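Local coordinates for aldehyde dehydrogenase family protein (Pseudomonas syringae pv. tomato, PDB 5IUV) that probably oxidises indole-3-acetaldehyde to the auxin indole-3-acetic acid with NAD+ as cofactor, as a member of the aldehyde dehydrogenase family, at residues A[10-15]-A[97-102]; A[17-22]-A[26-31]; A[65-70]-A[234-239]; A[73-78]-A[210-215]; A[128-133]-A[462-467]. All blocks are in the same frame, centred on the assembly; numbering follows the deposited sequence.

From the N terminus, interaction 1 closes the first loop by tying helix 6-15 to helix 98-109. Within it lies interaction 2, the 22-24/27-29 beta hairpin, which pairs 17-22 with 26-31. Interactions 3 and 4 open from helix 56-72 and the loop behind it before interaction 1 has closed, so both cross it. Interaction 4 closes at 210-215, inside the span of interaction 3, which ends at 234-239; the two touch, Phe70 O lying 2.8 Å from Ser76 OG. Interaction 5 starts on helix 113-134 after interaction 1 is complete, crosses interactions 3 and 4, and brings in the distant 462-467 loop, near the cofactor and the other subunits.

Interaction 1: A[10-15]-A[97-102]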
# COMPACT_ATOMS: atom_id res chain seq x y z
N GLU A 10 7.13 5.38 -49.01
CA GLU A 10 7.02 4.40 -50.09
C GLU A 10 8.39 3.85 -50.47
O GLU A 10 8.54 2.66 -50.72
CB GLU A 10 6.32 5.02 -51.30
CG GLU A 10 4.81 5.20 -51.12
CD GLU A 10 4.18 6.01 -52.23
OE1 GLU A 10 4.92 6.73 -52.95
OE2 GLU A 10 2.94 5.94 -52.39
N GLN A 11 9.39 4.73 -50.51
CA GLN A 11 10.76 4.31 -50.77
C GLN A 11 11.27 3.40 -49.65
O GLN A 11 11.85 2.35 -49.91
CB GLN A 11 11.67 5.53 -50.93
CG GLN A 11 13.12 5.19 -51.20
CD GLN A 11 13.99 6.42 -51.23
OE1 GLN A 11 13.63 7.46 -50.68
NE2 GLN A 11 15.15 6.32 -51.88
N ARG A 12 11.05 3.80 -48.41
CA ARG A 12 11.48 2.99 -47.28
C ARG A 12 10.82 1.62 -47.27
O ARG A 12 11.48 0.62 -46.99
CB ARG A 12 11.20 3.71 -45.96
CG ARG A 12 12.21 4.80 -45.68
CD ARG A 12 11.77 5.71 -44.56
NE ARG A 12 12.83 6.64 -44.20
CZ ARG A 12 13.58 6.53 -43.11
NH1 ARG A 12 13.38 5.53 -42.26
NH2 ARG A 12 14.52 7.43 -42.86
N ALA A 13 9.53 1.57 -47.60
CA ALA A 13 8.81 0.31 -47.64
C ALA A 13 9.43 -0.64 -48.65
O ALA A 13 9.59 -1.84 -48.39
CB ALA A 13 7.33 0.54 -47.96
N GLN A 14 9.81 -0.11 -49.80
CA GLN A 14 10.47 -0.89 -50.84
C GLN A 14 11.86 -1.36 -50.38
O GLN A 14 12.33 -2.41 -50.80
CB GLN A 14 10.57 -0.08 -52.13
CG GLN A 14 11.27 -0.79 -53.29
CD GLN A 14 10.43 -1.89 -53.90
OE1 GLN A 14 9.22 -1.98 -53.67
NE2 GLN A 14 11.06 -2.74 -54.71
N ASN A 15 12.51 -0.57 -49.53
CA ASN A 15 13.90 -0.84 -49.20
C ASN A 15 14.09 -1.68 -47.94
O ASN A 15 15.23 -2.00 -47.58
CB ASN A 15 14.67 0.48 -49.10
CG ASN A 15 14.95 1.08 -50.47
OD1 ASN A 15 14.74 0.42 -51.49
ND2 ASN A 15 15.42 2.33 -50.51
N ASN A 97 14.65 2.58 -33.16
CA ASN A 97 14.26 1.92 -34.40
C ASN A 97 12.80 2.18 -34.77
O ASN A 97 12.17 1.38 -35.47
CB ASN A 97 14.52 0.42 -34.31
CG ASN A 97 15.99 0.10 -34.19
OD1 ASN A 97 16.70 0.08 -35.18
ND2 ASN A 97 16.46 -0.13 -32.96
N ALA A 98 12.28 3.31 -34.32
CA ALA A 98 10.85 3.61 -34.43
C ALA A 98 10.34 3.65 -35.87
O ALA A 98 9.25 3.16 -36.14
CB ALA A 98 10.54 4.94 -33.73
N GLU A 99 11.12 4.23 -36.78
CA GLU A 99 10.64 4.37 -38.15
C GLU A 99 10.47 3.01 -38.84
O GLU A 99 9.47 2.77 -39.51
CB GLU A 99 11.58 5.26 -38.96
CG GLU A 99 11.57 6.71 -38.51
CD GLU A 99 12.53 7.59 -39.29
OE1 GLU A 99 13.37 7.05 -40.04
OE2 GLU A 99 12.43 8.83 -39.16
N GLU A 100 11.45 2.13 -38.65
CA GLU A 100 11.36 0.77 -39.18
C GLU A 100 10.19 0.00 -38.57
O GLU A 100 9.42 -0.63 -39.28
CB GLU A 100 12.66 0.00 -38.95
CG GLU A 100 12.60 -1.44 -39.43
CD GLU A 100 13.86 -2.25 -39.11
OE1 GLU A 100 14.81 -1.70 -38.51
OE2 GLU A 100 13.89 -3.45 -39.47
N LEU A 101 10.07 0.04 -37.25
CA LEU A 101 9.01 -0.68 -36.55
C LEU A 101 7.62 -0.16 -36.93
O LEU A 101 6.69 -0.95 -37.10
CB LEU A 101 9.22 -0.58 -35.04
CG LEU A 101 10.41 -1.38 -34.50
CD1 LEU A 101 10.67 -1.06 -33.04
CD2 LEU A 101 10.16 -2.86 -34.67
N ALA A 102 7.49 1.16 -37.05
CA ALA A 102 6.22 1.77 -37.42
C ALA A 102 5.84 1.35 -38.84
O ALA A 102 4.67 1.06 -39.13
CB ALA A 102 6.30 3.29 -37.33
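Arg12 reaches across from the N-terminal helix 6-15 to Glu99, at the start of helix 98-109, and their ion pair is the one direct contact here: an inter-helix salt bridge at the subunit surface. The second segment begins at Asn97, which breaks from helix 80-96 and takes the N-cap position of the next helix, although its side chain does no capping. Glu99, in the first turn, is the residue that meets the other helix. Its CG stands anti to the carbonyl carbon (chi1 -68°) and the chain runs out extended, which carries the carboxylate up to the guanidinium of Arg12, itself at the end of a chain stretched from CG to NE. OE1 does the touching, while Leu4 packs on both partners from the side of the N-terminal tail. A negative charge in the first turn of a helix probably also interacts favourably with the helix dipole at this N-terminal end. Glu100 makes no contact with the first segment; its OE2 pairs with Arg202 NE of helix 198-210. Ala98, Leu101 and Ala102 all pack on Ile121 of helix 113-134. The two helices stay well apart, with 8.4 Å between Arg12 CA and Glu100 CA, so the long side chains bridge the gap. The guanidinium and carboxylate planes stand nearly perpendicular, 86° apart, and no directed hydrogen bond forms: Glu99 OE1 lies obliquely to the guanidinium, 2.7 Å from Arg12 NH1 and 3.1 Å from Arg12 NH2.

Interaction 2: A[17-22]-A[26-31]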
# COMPACT_ATOMS: atom_id res chain seq x y z
N LYS A 17 14.42 -4.87 -45.64
CA LYS A 17 14.61 -6.31 -45.64
C LYS A 17 13.88 -6.84 -44.41
O LYS A 17 14.14 -6.41 -43.28
CB LYS A 17 16.10 -6.71 -45.66
CG LYS A 17 16.97 -6.04 -44.59
CD LYS A 17 18.45 -6.37 -44.82
CE LYS A 17 19.32 -5.93 -43.66
NZ LYS A 17 19.39 -4.46 -43.52
N ILE A 18 12.94 -7.75 -44.63
CA ILE A 18 12.03 -8.15 -43.56
C ILE A 18 12.35 -9.56 -43.05
O ILE A 18 12.40 -10.52 -43.83
CB ILE A 18 10.57 -8.08 -44.04
CG1 ILE A 18 10.23 -6.64 -44.47
CG2 ILE A 18 9.61 -8.54 -42.94
CD1 ILE A 18 8.83 -6.46 -45.02
N GLU A 19 12.58 -9.66 -41.75
CA GLU A 19 12.84 -10.94 -41.11
C GLU A 19 11.53 -11.69 -40.89
O GLU A 19 10.56 -11.11 -40.40
CB GLU A 19 13.57 -10.74 -39.77
CG GLU A 19 13.89 -12.04 -39.04
CD GLU A 19 14.82 -12.94 -39.84
OE1 GLU A 19 15.98 -12.55 -40.11
OE2 GLU A 19 14.38 -14.04 -40.22
N GLY A 20 11.50 -12.97 -41.26
CA GLY A 20 10.30 -13.77 -41.08
C GLY A 20 10.45 -14.98 -40.18
O GLY A 20 9.49 -15.71 -39.95
N ARG A 21 11.65 -15.21 -39.65
CA ARG A 21 11.92 -16.40 -38.86
C ARG A 21 11.40 -16.33 -37.42
O ARG A 21 11.11 -15.25 -36.90
CB ARG A 21 13.42 -16.70 -38.86
CG ARG A 21 13.93 -17.31 -40.19
CD ARG A 21 15.45 -17.39 -40.23
NE ARG A 21 16.08 -16.08 -40.09
CZ ARG A 21 17.37 -15.90 -39.81
NH1 ARG A 21 18.17 -16.95 -39.63
NH2 ARG A 21 17.87 -14.68 -39.69
N ALA A 22 11.28 -17.49 -36.79
CA ALA A 22 11.01 -17.56 -35.36
C ALA A 22 12.29 -17.21 -34.61
O ALA A 22 13.36 -17.13 -35.21
CB ALA A 22 10.50 -18.95 -34.97
N GLY A 26 18.09 -17.09 -28.37
CA GLY A 26 19.02 -16.09 -28.86
C GLY A 26 19.30 -16.09 -30.36
O GLY A 26 20.16 -15.33 -30.80
N GLU A 27 18.58 -16.92 -31.12
CA GLU A 27 18.82 -17.02 -32.57
C GLU A 27 17.53 -17.12 -33.38
O GLU A 27 16.58 -17.78 -32.96
CB GLU A 27 19.71 -18.23 -32.90
CG GLU A 27 21.14 -18.10 -32.41
CD GLU A 27 22.01 -19.29 -32.82
OE1 GLU A 27 21.50 -20.20 -33.51
OE2 GLU A 27 23.20 -19.30 -32.45
N TYR A 28 17.51 -16.49 -34.54
CA TYR A 28 16.42 -16.70 -35.48
C TYR A 28 16.52 -18.12 -36.00
O TYR A 28 17.61 -18.67 -36.12
CB TYR A 28 16.45 -15.67 -36.62
CG TYR A 28 15.98 -14.30 -36.16
CD1 TYR A 28 14.64 -14.08 -35.85
CD2 TYR A 28 16.87 -13.25 -36.01
CE1 TYR A 28 14.21 -12.84 -35.40
CE2 TYR A 28 16.45 -12.00 -35.58
CZ TYR A 28 15.11 -11.81 -35.28
OH TYR A 28 14.68 -10.58 -34.84
N THR A 29 15.37 -18.73 -36.27
CA THR A 29 15.32 -20.12 -36.67
C THR A 29 14.08 -20.38 -37.51
O THR A 29 13.04 -19.76 -37.31
CB THR A 29 15.32 -21.07 -35.44
OG1 THR A 29 15.20 -22.43 -35.87
CG2 THR A 29 14.15 -20.74 -34.51
N ALA A 30 14.18 -21.30 -38.47
CA ALA A 30 13.00 -21.76 -39.17
C ALA A 30 12.17 -22.59 -38.21
O ALA A 30 12.67 -23.03 -37.17
CB ALA A 30 13.37 -22.56 -40.42
N ALA A 31 10.90 -22.80 -38.54
CA ALA A 31 10.12 -23.77 -37.78
C ALA A 31 10.68 -25.16 -38.08
O ALA A 31 11.27 -25.38 -39.13
CB ALA A 31 8.65 -23.68 -38.15
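Glu19 sets its CG anti to the backbone N (chi1 -179°) and then bends at chi2 (61°), which lays CG and the carboxylate over the ring of Tyr28, while Arg21 bends at chi3 and brings its guanidinium over Tyr28 CB. The carboxylate is stacked on the ring with the planes only 13° apart, and Glu19 CG makes a CH-pi contact 3.9 Å from the Tyr28 ring centroid. Tyr28 CB sits over the centre of the guanidinium face, 3.3 Å from Arg21 CZ. Beside this, Ala22 and Thr29 form the antiparallel hydrogen-bonded pair of the 22-24/27-29 beta hairpin: Thr29 N gives to Ala22 O at 2.8 Å, whereas the return bond from Ala22 N to Thr29 O is weak. Tyr28 OH is held by Ile201 O, which fastens the hairpin to helix 198-210. Arg21 grips Glu19 side-on, NE to OE2 at 2.7 Å and NH2 to OE1 at 2.9 Å, and OE2 also takes the backbone N of Arg21. The opposite charges pair within one segment, so Glu19 probably stacks on the ring with much of its charge balanced.

Interaction 3: A[65-70]-A[234-239]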
# COMPACT_ATOMS: atom_id res chain seq x y z
N SER A 65 13.66 -23.94 -23.70
CA SER A 65 14.57 -22.81 -23.67
C SER A 65 14.18 -21.79 -22.60
O SER A 65 15.03 -21.34 -21.82
CB SER A 65 14.61 -22.14 -25.05
OG SER A 65 15.27 -20.89 -25.03
N ALA A 66 12.90 -21.43 -22.57
CA ALA A 66 12.39 -20.53 -21.54
C ALA A 66 12.67 -21.04 -20.13
O ALA A 66 13.10 -20.28 -19.26
CB ALA A 66 10.89 -20.33 -21.73
N ARG A 67 12.43 -22.33 -19.92
CA ARG A 67 12.55 -22.96 -18.60
C ARG A 67 14.00 -23.00 -18.15
O ARG A 67 14.32 -22.69 -17.01
CB ARG A 67 11.96 -24.38 -18.63
CG ARG A 67 12.22 -25.20 -17.37
CD ARG A 67 11.48 -24.62 -16.16
NE ARG A 67 10.03 -24.58 -16.38
CZ ARG A 67 9.19 -23.82 -15.68
NH1 ARG A 67 9.65 -23.03 -14.72
NH2 ARG A 67 7.89 -23.84 -15.96
N SER A 68 14.88 -23.39 -19.06
CA SER A 68 16.30 -23.46 -18.75
C SER A 68 16.84 -22.07 -18.40
O SER A 68 17.61 -21.92 -17.45
CB SER A 68 17.07 -24.05 -19.92
OG SER A 68 18.46 -24.07 -19.64
N ALA A 69 16.42 -21.06 -19.16
CA ALA A 69 16.83 -19.69 -18.88
C ALA A 69 16.31 -19.21 -17.53
O ALA A 69 17.05 -18.58 -16.77
CB ALA A 69 16.38 -18.76 -19.99
N PHE A 70 15.04 -19.49 -17.23
CA PHE A 70 14.48 -19.10 -15.94
C PHE A 70 15.27 -19.76 -14.81
O PHE A 70 15.66 -19.09 -13.85
CB PHE A 70 13.00 -19.49 -15.84
CG PHE A 70 12.38 -19.15 -14.51
CD1 PHE A 70 12.03 -17.84 -14.22
CD2 PHE A 70 12.15 -20.13 -13.57
CE1 PHE A 70 11.46 -17.51 -13.01
CE2 PHE A 70 11.58 -19.81 -12.34
CZ PHE A 70 11.23 -18.50 -12.07
N HIS A 234 0.47 -26.61 -23.02
CA HIS A 234 1.79 -27.12 -22.61
C HIS A 234 1.86 -27.37 -21.11
O HIS A 234 1.43 -26.54 -20.31
CB HIS A 234 2.91 -26.17 -23.03
CG HIS A 234 4.24 -26.85 -23.14
ND1 HIS A 234 5.00 -27.18 -22.04
CD2 HIS A 234 4.93 -27.28 -24.22
CE1 HIS A 234 6.11 -27.78 -22.43
NE2 HIS A 234 6.09 -27.85 -23.75
N MET A 235 2.41 -28.52 -20.73
CA MET A 235 2.44 -28.93 -19.33
C MET A 235 3.52 -28.22 -18.50
O MET A 235 3.56 -28.39 -17.28
CB MET A 235 2.62 -30.45 -19.22
CG MET A 235 1.46 -31.24 -19.82
SD MET A 235 -0.07 -30.93 -18.91
CE MET A 235 0.29 -31.79 -17.38
N ASP A 236 4.38 -27.45 -19.14
CA ASP A 236 5.42 -26.74 -18.39
C ASP A 236 5.35 -25.22 -18.60
O ASP A 236 6.30 -24.50 -18.32
CB ASP A 236 6.81 -27.27 -18.77
CG ASP A 236 7.88 -26.86 -17.76
OD1 ASP A 236 7.62 -26.95 -16.54
OD2 ASP A 236 8.98 -26.44 -18.18
N VAL A 237 4.21 -24.75 -19.09
CA VAL A 237 3.93 -23.31 -19.11
C VAL A 237 3.13 -22.98 -17.85
O VAL A 237 2.11 -23.62 -17.58
CB VAL A 237 3.15 -22.89 -20.38
CG1 VAL A 237 2.62 -21.46 -20.25
CG2 VAL A 237 4.03 -23.02 -21.62
N ASP A 238 3.60 -22.01 -17.07
CA ASP A 238 2.97 -21.70 -15.79
C ASP A 238 1.75 -20.81 -15.94
O ASP A 238 0.78 -20.93 -15.20
CB ASP A 238 3.98 -21.02 -14.85
CG ASP A 238 5.18 -21.90 -14.55
OD1 ASP A 238 5.00 -22.88 -13.79
OD2 ASP A 238 6.28 -21.63 -15.07
N THR A 239 1.80 -19.90 -16.92
CA THR A 239 0.79 -18.87 -17.06
C THR A 239 0.63 -18.56 -18.53
O THR A 239 1.61 -18.49 -19.26
CB THR A 239 1.20 -17.57 -16.30
OG1 THR A 239 1.26 -17.83 -14.89
CG2 THR A 239 0.22 -16.44 -16.57
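Arg67 turns the NE edge of its guanidinium to Asp236 and shares NH2 between Asp236 and Asp238, with the two carboxylates set differently against it. The Asp236 carboxylate is tilted 50° from the guanidinium plane, and the grip is side-on: NE gives a nearly straight bond to OD2 (2.8 Å), reaching the oxygen on its syn side but 29° out of the carboxylate plane, while the second link from NH2 to OD1 is weak. Asp238 stands almost square to the guanidinium, 86° between planes, and takes NH2 on OD2 at 2.9 Å. Arg67 NH2 also bonds to the backbone Asp236 O at 2.9 Å, from above the carbonyl plane. Bends at chi2 and chi3 curl the arginine back so that one end of it serves both aspartates. Within the type I turn from His234 to Val237, His234 ND1 accepts from Asp236 N at 3.0 Å, helping to set the position of Asp236. A hydrogen bond from Val160 N to Asp238 OD2 ties that end of the salt-bridge network to strand 149-164. The network thereby joins helix 56-72 to the loop between helix 224-232 and strand 239-243, with strand 149-164 alongside, where Val160 packs on Arg67.

Interaction 4: A[73-78]-A[210-215]; sequences GAWSRL and AGIPAG
Ile212 pushes its CD1 methyl onto the indole of Trp75, and Pro213 fills the notch beside it. The contact closes the loop after helix 56-72 against the return loop of a beta-alpha-beta crossover, in which strand 187-191, helix 198-210 and strand 217-219 follow in the Rossmann-like manner of aldehyde dehydrogenases. Gly211 ends that helix with a Schellman motif, and the chain then turns so that Ile212 and Pro213 present one bump each. The first is CD1, standing over the benzo half of the indole, 3.7 Å from the centroid of the Trp75 six-membered ring and 19° off its normal, shifted toward the rim: a CH-pi contact. The second is the pyrrolidine, lodged in the hollow between the methyl of Ala74 and the CB and CE3 of Trp75. Pro213 CG lies 3.9 Å from Trp75 CB and 4.1 Å from Ala74 CB, and Pro213 CD lies 3.8 Å from Trp75 CE3. The side chains of Trp75 and Pro213 cross at about a right angle. With its CG anti to the backbone N (chi1 178°), Trp75 throws the ring out from the type I turn 75-78 to the place where it can be covered. Its NE1 bonds to Leu182 O, which helps to fix the ring's rotation, and Thr86 of helix 80-96 packs on both Trp75 and Ile212. No hydrogen bond links the two segments; the fit is apolar throughout, tightest where Ile212 CD1 comes 3.5 Å from Trp75 CH2.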
# COMPACT_ATOMS: atom_id res chain seq x y z
N GLY A 73 18.72 -18.36 -13.68
CA GLY A 73 18.71 -17.14 -12.89
C GLY A 73 19.38 -15.95 -13.56
O GLY A 73 19.52 -14.89 -12.94
N ALA A 74 19.80 -16.12 -14.81
CA ALA A 74 20.49 -15.05 -15.54
C ALA A 74 19.66 -13.77 -15.58
O ALA A 74 20.21 -12.66 -15.49
CB ALA A 74 20.81 -15.52 -16.97
N TRP A 75 18.35 -13.93 -15.69
CA TRP A 75 17.42 -12.81 -15.67
C TRP A 75 16.53 -12.87 -14.42
O TRP A 75 16.29 -11.85 -13.78
CB TRP A 75 16.57 -12.82 -16.95
CG TRP A 75 15.53 -11.73 -17.05
CD1 TRP A 75 14.17 -11.89 -16.98
CD2 TRP A 75 15.76 -10.33 -17.27
NE1 TRP A 75 13.54 -10.68 -17.13
CE2 TRP A 75 14.49 -9.70 -17.31
CE3 TRP A 75 16.91 -9.55 -17.44
CZ2 TRP A 75 14.35 -8.33 -17.50
CZ3 TRP A 75 16.76 -8.18 -17.64
CH2 TRP A 75 15.49 -7.59 -17.66
N SER A 76 16.06 -14.06 -14.07
CA SER A 76 15.11 -14.20 -12.97
C SER A 76 15.70 -13.87 -11.60
O SER A 76 14.96 -13.58 -10.66
CB SER A 76 14.54 -15.62 -12.94
OG SER A 76 15.55 -16.55 -12.61
N ARG A 77 17.03 -13.93 -11.47
CA ARG A 77 17.68 -13.58 -10.21
C ARG A 77 18.62 -12.39 -10.36
O ARG A 77 19.42 -12.09 -9.47
CB ARG A 77 18.46 -14.78 -9.65
CG ARG A 77 17.57 -15.84 -9.03
CD ARG A 77 18.38 -17.02 -8.51
NE ARG A 77 17.93 -18.26 -9.12
CZ ARG A 77 18.71 -19.09 -9.80
NH1 ARG A 77 20.01 -18.84 -9.94
NH2 ARG A 77 18.20 -20.19 -10.33
N LEU A 78 18.53 -11.72 -11.51
CA LEU A 78 19.27 -10.48 -11.74
C LEU A 78 18.73 -9.38 -10.82
O LEU A 78 17.52 -9.29 -10.60
CB LEU A 78 19.16 -10.06 -13.20
CG LEU A 78 20.05 -8.91 -13.66
CD1 LEU A 78 21.53 -9.32 -13.61
CD2 LEU A 78 19.66 -8.42 -15.05
N ALA A 210 19.46 -5.17 -26.00
CA ALA A 210 19.27 -4.42 -24.76
C ALA A 210 19.91 -5.12 -23.55
O ALA A 210 20.18 -4.49 -22.53
CB ALA A 210 17.78 -4.20 -24.50
N GLY A 211 20.14 -6.43 -23.66
CA GLY A 211 20.74 -7.17 -22.57
C GLY A 211 19.87 -8.27 -21.98
O GLY A 211 20.25 -8.91 -21.00
N ILE A 212 18.69 -8.49 -22.56
CA ILE A 212 17.87 -9.63 -22.18
C ILE A 212 18.59 -10.92 -22.58
O ILE A 212 18.92 -11.09 -23.75
CB ILE A 212 16.49 -9.60 -22.86
CG1 ILE A 212 15.72 -8.33 -22.50
CG2 ILE A 212 15.68 -10.85 -22.49
CD1 ILE A 212 15.21 -8.32 -21.06
N PRO A 213 18.83 -11.82 -21.62
CA PRO A 213 19.59 -13.05 -21.92
C PRO A 213 18.89 -13.97 -22.92
O PRO A 213 17.67 -13.95 -23.03
CB PRO A 213 19.70 -13.74 -20.56
CG PRO A 213 19.47 -12.66 -19.54
CD PRO A 213 18.51 -11.70 -20.19
N ALA A 214 19.68 -14.77 -23.64
CA ALA A 214 19.12 -15.77 -24.55
C ALA A 214 18.17 -16.72 -23.81
O ALA A 214 18.46 -17.16 -22.69
CB ALA A 214 20.24 -16.57 -25.22
N GLY A 215 17.05 -17.03 -24.45
CA GLY A 215 16.08 -17.94 -23.85
C GLY A 215 14.98 -17.23 -23.08
O GLY A 215 13.93 -17.82 -22.84

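Interaction 5: A[128-133]-A[462-467]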
# COMPACT_ATOMS: atom_id res chain seq x y z
N LEU A 128 7.16 -0.72 -21.76
CA LEU A 128 8.39 -1.39 -21.35
C LEU A 128 9.17 -0.58 -20.32
O LEU A 128 9.64 -1.12 -19.32
CB LEU A 128 9.29 -1.68 -22.58
CG LEU A 128 8.75 -2.62 -23.66
CD1 LEU A 128 9.80 -2.90 -24.74
CD2 LEU A 128 8.27 -3.92 -23.04
N SER A 129 9.34 0.71 -20.57
CA SER A 129 10.14 1.54 -19.68
C SER A 129 9.41 1.84 -18.37
O SER A 129 10.03 1.87 -17.32
CB SER A 129 10.56 2.85 -20.37
OG SER A 129 9.45 3.58 -20.84
N TRP A 130 8.11 2.09 -18.44
CA TRP A 130 7.35 2.38 -17.23
C TRP A 130 7.37 1.16 -16.32
O TRP A 130 7.62 1.27 -15.12
CB TRP A 130 5.90 2.78 -17.56
CG TRP A 130 5.09 3.33 -16.41
CD1 TRP A 130 4.89 4.65 -16.10
CD2 TRP A 130 4.33 2.58 -15.45
NE1 TRP A 130 4.07 4.77 -15.01
CE2 TRP A 130 3.71 3.51 -14.58
CE3 TRP A 130 4.13 1.22 -15.23
CZ2 TRP A 130 2.90 3.12 -13.52
CZ3 TRP A 130 3.32 0.82 -14.17
CH2 TRP A 130 2.72 1.77 -13.32
N SER A 131 7.14 -0.02 -16.90
CA SER A 131 7.20 -1.26 -16.14
C SER A 131 8.59 -1.45 -15.53
O SER A 131 8.72 -1.82 -14.37
CB SER A 131 6.85 -2.46 -17.03
OG SER A 131 5.50 -2.40 -17.46
N GLY A 132 9.62 -1.19 -16.33
CA GLY A 132 10.99 -1.28 -15.85
C GLY A 132 11.25 -0.34 -14.69
O GLY A 132 11.83 -0.74 -13.68
N GLU A 133 10.81 0.91 -14.83
CA GLU A 133 10.96 1.93 -13.80
C GLU A 133 10.31 1.53 -12.48
O GLU A 133 10.74 1.97 -11.40
CB GLU A 133 10.34 3.26 -14.26
CG GLU A 133 11.08 3.99 -15.36
CD GLU A 133 10.23 5.08 -16.01
OE1 GLU A 133 9.06 5.27 -15.61
OE2 GLU A 133 10.73 5.75 -16.94
N ASP A 462 -3.45 6.37 -18.80
CA ASP A 462 -2.09 6.19 -19.30
C ASP A 462 -1.54 4.94 -18.63
O ASP A 462 -2.31 4.07 -18.24
CB ASP A 462 -1.24 7.43 -19.04
CG ASP A 462 -1.31 7.91 -17.59
OD1 ASP A 462 -1.57 7.08 -16.70
OD2 ASP A 462 -1.10 9.12 -17.35
N MET A 463 -0.22 4.85 -18.46
CA MET A 463 0.34 3.63 -17.87
C MET A 463 -0.04 3.44 -16.40
O MET A 463 0.16 2.36 -15.84
CB MET A 463 1.87 3.61 -18.00
CG MET A 463 2.36 3.12 -19.36
SD MET A 463 1.77 1.47 -19.81
CE MET A 463 2.49 0.45 -18.53
N THR A 464 -0.60 4.47 -15.76
CA THR A 464 -0.95 4.36 -14.34
C THR A 464 -2.34 3.74 -14.16
O THR A 464 -2.74 3.45 -13.04
CB THR A 464 -0.94 5.73 -13.61
OG1 THR A 464 -2.00 6.55 -14.10
CG2 THR A 464 0.40 6.44 -13.79
N ALA A 465 -3.06 3.55 -15.26
CA ALA A 465 -4.45 3.10 -15.21
C ALA A 465 -4.61 1.64 -15.64
O ALA A 465 -4.41 1.33 -16.81
CB ALA A 465 -5.32 3.98 -16.09
N PRO A 466 -5.00 0.77 -14.70
CA PRO A 466 -5.28 -0.64 -15.01
C PRO A 466 -6.34 -0.73 -16.09
O PRO A 466 -7.28 0.07 -16.09
CB PRO A 466 -5.81 -1.22 -13.69
CG PRO A 466 -5.48 -0.24 -12.66
CD PRO A 466 -5.31 1.10 -13.29
N PHE A 467 -6.20 -1.69 -16.99
CA PHE A 467 -7.04 -1.80 -18.17
C PHE A 467 -7.45 -3.27 -18.33
O PHE A 467 -6.59 -4.15 -18.36
CB PHE A 467 -6.27 -1.29 -19.39
CG PHE A 467 -7.06 -1.28 -20.67
CD1 PHE A 467 -7.26 -2.45 -21.39
CD2 PHE A 467 -7.58 -0.10 -21.16
CE1 PHE A 467 -7.98 -2.45 -22.56
CE2 PHE A 467 -8.30 -0.10 -22.34
CZ PHE A 467 -8.49 -1.28 -23.04
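Trp130 lays a face of its indole against Met463, whose CB sits almost squarely over the five-membered ring, 3.6 Å from the Trp130 centroid and 8° off the normal. This is a CH-pi contact made by the root of the methionine side chain. Beyond it the chain bends at chi2 and chi3, so that CE swings back to Trp130 CE3 at 3.8 Å, and the two side chains run antiparallel alongside one another. The benzo half of the same face meets the backbone: Met463 O lies 3.6 Å from Trp130 CH2. Thr464 adds its CG2, 4.2 Å from Trp130 CZ2. What holds the turn in shape is Asp462, whose OD1 accepts from Thr464 N at 2.9 Å in an Asx turn; Thr464 OG1 gives to the syn lone pair of the same Asp462 OD1 at 2.7 Å. A type I turn from Asp462 to Ala465 runs through the same residues. Around the indole, the third subunit adds Lys137 in a cation-pi contact and Asp136 in a weak bond to NE1, while Tyr139 of that subunit bonds to Thr464 O. Ser492 of the second subunit bonds to Pro466 O. The contact thus packs the buried 462-467 loop against helix 113-134 at a place where two other subunits of the tetramer also meet it, and this loop leads to Phe467, which touches the bound NAD and lines the cofactor pocket of this aldehyde dehydrogenase.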